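Local coordinates for Cel44C (PDB 2YIH), which hydrolyses xyloglucan and probably other beta-1,4-glucans, as an endo-acting glycoside hydrolase of family 44, at residues 450-464 and 499-513. The protein carries 8 engineered substitutions. Sequence-based numbering, arbitrary orientation.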
# COMPACT_ATOMS: atom_id res chain seq x y z
N VAL A 450 15.98 13.49 4.07
CA VAL A 450 15.26 13.00 5.27
C VAL A 450 16.23 12.09 6.01
O VAL A 450 16.80 11.15 5.43
CB VAL A 450 13.92 12.27 4.91
CG1 VAL A 450 13.36 11.51 6.15
CG2 VAL A 450 12.90 13.27 4.43
N VAL A 451 16.54 12.45 7.25
CA VAL A 451 17.50 11.70 8.06
C VAL A 451 16.90 11.33 9.42
O VAL A 451 16.07 12.08 9.99
CB VAL A 451 18.84 12.48 8.21
CG1 VAL A 451 18.64 13.83 8.94
CG2 VAL A 451 19.91 11.61 8.89
N MET A 452 17.25 10.17 9.93
CA MET A 452 16.70 9.77 11.22
C MET A 452 17.71 9.05 12.09
O MET A 452 18.58 8.34 11.58
CB MET A 452 15.44 8.92 11.03
CG MET A 452 15.70 7.54 10.38
SD MET A 452 14.37 7.03 9.27
CE MET A 452 14.72 8.12 7.87
N ASN A 453 17.56 9.23 13.41
CA ASN A 453 18.33 8.48 14.40
C ASN A 453 17.44 7.47 15.11
O ASN A 453 16.48 7.87 15.83
CB ASN A 453 18.92 9.49 15.42
CG ASN A 453 19.89 8.84 16.40
OD1 ASN A 453 19.95 7.62 16.53
ND2 ASN A 453 20.60 9.68 17.15
N LYS A 454 17.73 6.19 14.90
CA LYS A 454 16.98 5.06 15.46
C LYS A 454 17.48 4.66 16.85
O LYS A 454 16.88 3.81 17.52
CB LYS A 454 17.07 3.85 14.52
CG LYS A 454 16.45 4.06 13.13
CD LYS A 454 16.69 2.88 12.21
CE LYS A 454 18.02 2.99 11.50
NZ LYS A 454 18.31 1.77 10.72
N SER A 455 18.61 5.24 17.27
CA SER A 455 19.11 4.94 18.62
C SER A 455 18.13 5.43 19.67
O SER A 455 17.60 6.54 19.58
CB SER A 455 20.47 5.59 18.90
OG SER A 455 20.85 5.33 20.27
N MET A 456 17.92 4.61 20.70
CA MET A 456 17.05 5.02 21.79
C MET A 456 17.78 5.90 22.79
O MET A 456 17.13 6.61 23.56
CB MET A 456 16.45 3.81 22.50
CG MET A 456 15.50 3.01 21.64
SD MET A 456 14.51 1.91 22.64
CE MET A 456 13.40 3.09 23.40
N ASP A 457 19.11 5.90 22.74
CA ASP A 457 19.97 6.43 23.83
C ASP A 457 20.95 7.53 23.39
O ASP A 457 21.38 8.37 24.19
CB ASP A 457 20.82 5.30 24.41
CG ASP A 457 19.99 4.15 24.91
OD1 ASP A 457 19.05 4.39 25.67
OD2 ASP A 457 20.32 2.98 24.58
N SER A 458 21.43 7.43 22.15
CA SER A 458 22.61 8.21 21.77
C SER A 458 22.40 9.12 20.56
O SER A 458 22.09 8.62 19.48
CB SER A 458 23.81 7.28 21.52
OG SER A 458 23.99 6.37 22.62
N ALA A 459 22.65 10.42 20.73
CA ALA A 459 22.69 11.35 19.60
C ALA A 459 23.86 10.99 18.72
O ALA A 459 24.80 10.33 19.17
CB ALA A 459 22.83 12.79 20.09
N PHE A 460 23.84 11.45 17.47
CA PHE A 460 25.06 11.50 16.67
C PHE A 460 25.19 12.84 15.96
O PHE A 460 24.19 13.50 15.66
CB PHE A 460 25.17 10.33 15.67
CG PHE A 460 23.98 10.18 14.74
CD1 PHE A 460 23.81 11.03 13.64
CD2 PHE A 460 23.11 9.11 14.89
CE1 PHE A 460 22.72 10.88 12.77
CE2 PHE A 460 22.05 8.92 14.00
CZ PHE A 460 21.85 9.79 12.95
N ASP A 461 26.42 13.20 15.60
CA ASP A 461 26.63 14.34 14.72
C ASP A 461 26.72 13.77 13.31
O ASP A 461 27.60 12.96 13.04
CB ASP A 461 27.95 15.06 15.07
CG ASP A 461 27.84 15.94 16.31
OD1 ASP A 461 26.72 16.12 16.87
OD2 ASP A 461 28.89 16.42 16.77
N ALA A 462 25.80 14.15 12.43
CA ALA A 462 25.86 13.70 11.04
C ALA A 462 26.68 14.70 10.26
O ALA A 462 26.33 15.87 10.18
CB ALA A 462 24.43 13.61 10.45
N GLN A 463 27.78 14.22 9.66
CA GLN A 463 28.63 15.05 8.84
C GLN A 463 28.24 14.77 7.39
O GLN A 463 28.47 13.66 6.90
CB GLN A 463 30.09 14.61 9.07
CG GLN A 463 31.11 15.25 8.17
CD GLN A 463 32.52 14.81 8.53
OE1 GLN A 463 33.43 14.87 7.72
NE2 GLN A 463 32.68 14.33 9.77
N PHE A 464 27.59 15.74 6.75
CA PHE A 464 27.11 15.57 5.37
C PHE A 464 28.15 16.07 4.36
O PHE A 464 28.71 17.15 4.54
CB PHE A 464 25.83 16.35 5.14
CG PHE A 464 24.65 15.82 5.88
CD1 PHE A 464 24.39 16.23 7.19
CD2 PHE A 464 23.78 14.90 5.28
CE1 PHE A 464 23.27 15.76 7.87
CE2 PHE A 464 22.64 14.43 5.96
CZ PHE A 464 22.41 14.85 7.26
N ASN A 499 30.23 22.69 0.44
CA ASN A 499 29.18 21.65 0.37
C ASN A 499 29.34 20.54 1.44
O ASN A 499 29.07 19.35 1.20
CB ASN A 499 29.09 21.06 -1.06
CG ASN A 499 28.12 21.82 -1.95
OD1 ASN A 499 27.46 22.77 -1.52
ND2 ASN A 499 28.04 21.40 -3.23
N ARG A 500 29.81 20.93 2.61
CA ARG A 500 29.83 20.04 3.76
C ARG A 500 29.22 20.77 4.94
O ARG A 500 29.44 21.97 5.13
CB ARG A 500 31.26 19.60 4.09
CG ARG A 500 31.96 18.83 2.98
CD ARG A 500 33.43 18.63 3.32
NE ARG A 500 33.60 18.08 4.66
CZ ARG A 500 34.12 16.89 4.92
NH1 ARG A 500 34.53 16.11 3.93
NH2 ARG A 500 34.24 16.48 6.17
N PHE A 501 28.42 20.05 5.73
CA PHE A 501 27.91 20.64 6.98
C PHE A 501 27.65 19.54 7.98
O PHE A 501 27.63 18.35 7.61
CB PHE A 501 26.66 21.50 6.74
CG PHE A 501 25.43 20.70 6.42
CD1 PHE A 501 25.16 20.29 5.12
CD2 PHE A 501 24.54 20.31 7.43
CE1 PHE A 501 24.03 19.52 4.81
CE2 PHE A 501 23.44 19.50 7.14
CZ PHE A 501 23.17 19.13 5.83
N THR A 502 27.54 19.92 9.25
CA THR A 502 27.27 18.95 10.29
C THR A 502 25.97 19.36 10.98
O THR A 502 25.68 20.55 11.12
CB THR A 502 28.42 18.86 11.34
OG1 THR A 502 29.62 18.43 10.68
CG2 THR A 502 28.10 17.82 12.40
N TYR A 503 25.17 18.37 11.36
CA TYR A 503 23.93 18.63 12.10
C TYR A 503 23.76 17.52 13.11
O TYR A 503 23.95 16.36 12.78
CB TYR A 503 22.73 18.68 11.14
CG TYR A 503 21.57 19.49 11.66
CD1 TYR A 503 21.58 20.87 11.58
CD2 TYR A 503 20.51 18.88 12.34
CE1 TYR A 503 20.52 21.63 12.06
CE2 TYR A 503 19.45 19.62 12.83
CZ TYR A 503 19.44 21.00 12.68
OH TYR A 503 18.40 21.77 13.16
N THR A 504 23.41 17.86 14.35
CA THR A 504 23.28 16.83 15.37
C THR A 504 21.86 16.26 15.27
O THR A 504 20.89 17.00 15.25
CB THR A 504 23.51 17.43 16.79
OG1 THR A 504 24.83 18.01 16.85
CG2 THR A 504 23.38 16.35 17.86
N VAL A 505 21.76 14.93 15.27
CA VAL A 505 20.45 14.26 15.32
C VAL A 505 20.30 13.56 16.68
O VAL A 505 20.98 12.60 16.97
CB VAL A 505 20.30 13.24 14.17
CG1 VAL A 505 18.84 12.73 14.10
CG2 VAL A 505 20.72 13.91 12.82
N PRO A 506 19.41 14.07 17.53
CA PRO A 506 19.20 13.44 18.84
C PRO A 506 18.61 12.04 18.67
O PRO A 506 18.13 11.71 17.57
CB PRO A 506 18.15 14.36 19.50
CG PRO A 506 18.31 15.64 18.84
CD PRO A 506 18.63 15.30 17.39
N PRO A 507 18.60 11.23 19.74
CA PRO A 507 17.99 9.91 19.64
C PRO A 507 16.51 10.04 19.23
O PRO A 507 15.85 11.03 19.56
CB PRO A 507 18.04 9.41 21.10
CG PRO A 507 19.08 10.25 21.76
CD PRO A 507 18.97 11.56 21.13
N LEU A 508 16.00 9.01 18.54
CA LEU A 508 14.57 8.94 18.22
C LEU A 508 14.06 10.25 17.62
O LEU A 508 13.04 10.78 18.04
CB LEU A 508 13.78 8.57 19.48
CG LEU A 508 14.27 7.23 20.08
CD1 LEU A 508 13.57 6.88 21.43
CD2 LEU A 508 14.13 6.07 19.10
N THR A 509 14.75 10.76 16.60
CA THR A 509 14.37 12.02 15.93
C THR A 509 14.45 11.84 14.41
O THR A 509 15.35 11.14 13.93
CB THR A 509 15.32 13.16 16.32
OG1 THR A 509 15.29 13.30 17.74
CG2 THR A 509 14.95 14.48 15.69
N ALA A 510 13.49 12.41 13.68
CA ALA A 510 13.56 12.42 12.22
C ALA A 510 13.50 13.87 11.76
O ALA A 510 12.68 14.62 12.26
CB ALA A 510 12.38 11.65 11.64
N TYR A 511 14.38 14.25 10.83
CA TYR A 511 14.36 15.61 10.26
C TYR A 511 14.22 15.52 8.74
O TYR A 511 14.73 14.56 8.10
CB TYR A 511 15.69 16.35 10.51
CG TYR A 511 16.02 16.69 11.96
CD1 TYR A 511 15.16 17.48 12.72
CD2 TYR A 511 17.26 16.31 12.51
CE1 TYR A 511 15.48 17.85 14.02
CE2 TYR A 511 17.59 16.63 13.84
CZ TYR A 511 16.69 17.42 14.57
OH TYR A 511 17.01 17.74 15.87
N HIS A 512 13.61 16.57 8.19
CA HIS A 512 13.63 16.86 6.75
C HIS A 512 14.41 18.15 6.60
O HIS A 512 14.01 19.21 7.12
CB HIS A 512 12.20 17.05 6.22
CG HIS A 512 12.08 17.16 4.72
ND1 HIS A 512 10.96 16.70 4.05
CD2 HIS A 512 12.89 17.69 3.77
CE1 HIS A 512 11.08 16.96 2.75
NE2 HIS A 512 12.23 17.58 2.55
N ILE A 513 15.57 18.03 5.98
CA ILE A 513 16.45 19.20 5.70
C ILE A 513 16.30 19.63 4.24
O ILE A 513 16.33 18.80 3.34
CB ILE A 513 17.91 18.80 5.94
CG1 ILE A 513 18.08 18.34 7.40
CG2 ILE A 513 18.86 19.95 5.59
CD1 ILE A 513 19.39 17.66 7.72
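Strand 460-464 runs antiparallel to strand 500-505 with axes 4.5 Å apart, Phe460, Ala462 and Phe464 forming hydrogen-bonded pairs with Val505, Tyr503 and Phe501, while strand 450-453 pairs antiparallel with strand 509-513. Where the two pairs close on each other, Asn453 ties them together. Its CG lies anti to the backbone N (chi1 -173°), which sends the amide across to the other pair: ND2 gives one hydrogen to Val505 O at 3.0 Å and the other to Ser458 O at 3.0 Å, both acceptors near the amide plane. Phe460 N reaches Val505 O from the opposite face of that carbonyl, so two donors grip it. Asn453 OD1 accepts from Ser455 N, closing an Asx turn. An alanine here would remove all three side-chain bonds and is likely to leave the 454-459 turn freer to shift and Val505 O with Phe460 N as its remaining donor of the two. Deeper in, Phe464 lies nearly parallel to Phe501 (planes 13° apart) but slid off it, and its CB sits over the Phe501 ring face. Phe464 CZ meets Ile513 CD1 at 4.2 Å, and Val451 CG1 touches the same methyl at 4.1 Å. On the face carrying Thr502 and Gln463, Thr504 OG1 donates to Asp461 OD1 at 2.7 Å from above the carboxylate plane. Leu508 and Thr509 both face Asn453 in a G1 beta bulge. Chain crossings between facing strand pairs, here through 454-459 and 506-508, characterise a beta-sandwich, the domain beside the TIM barrel.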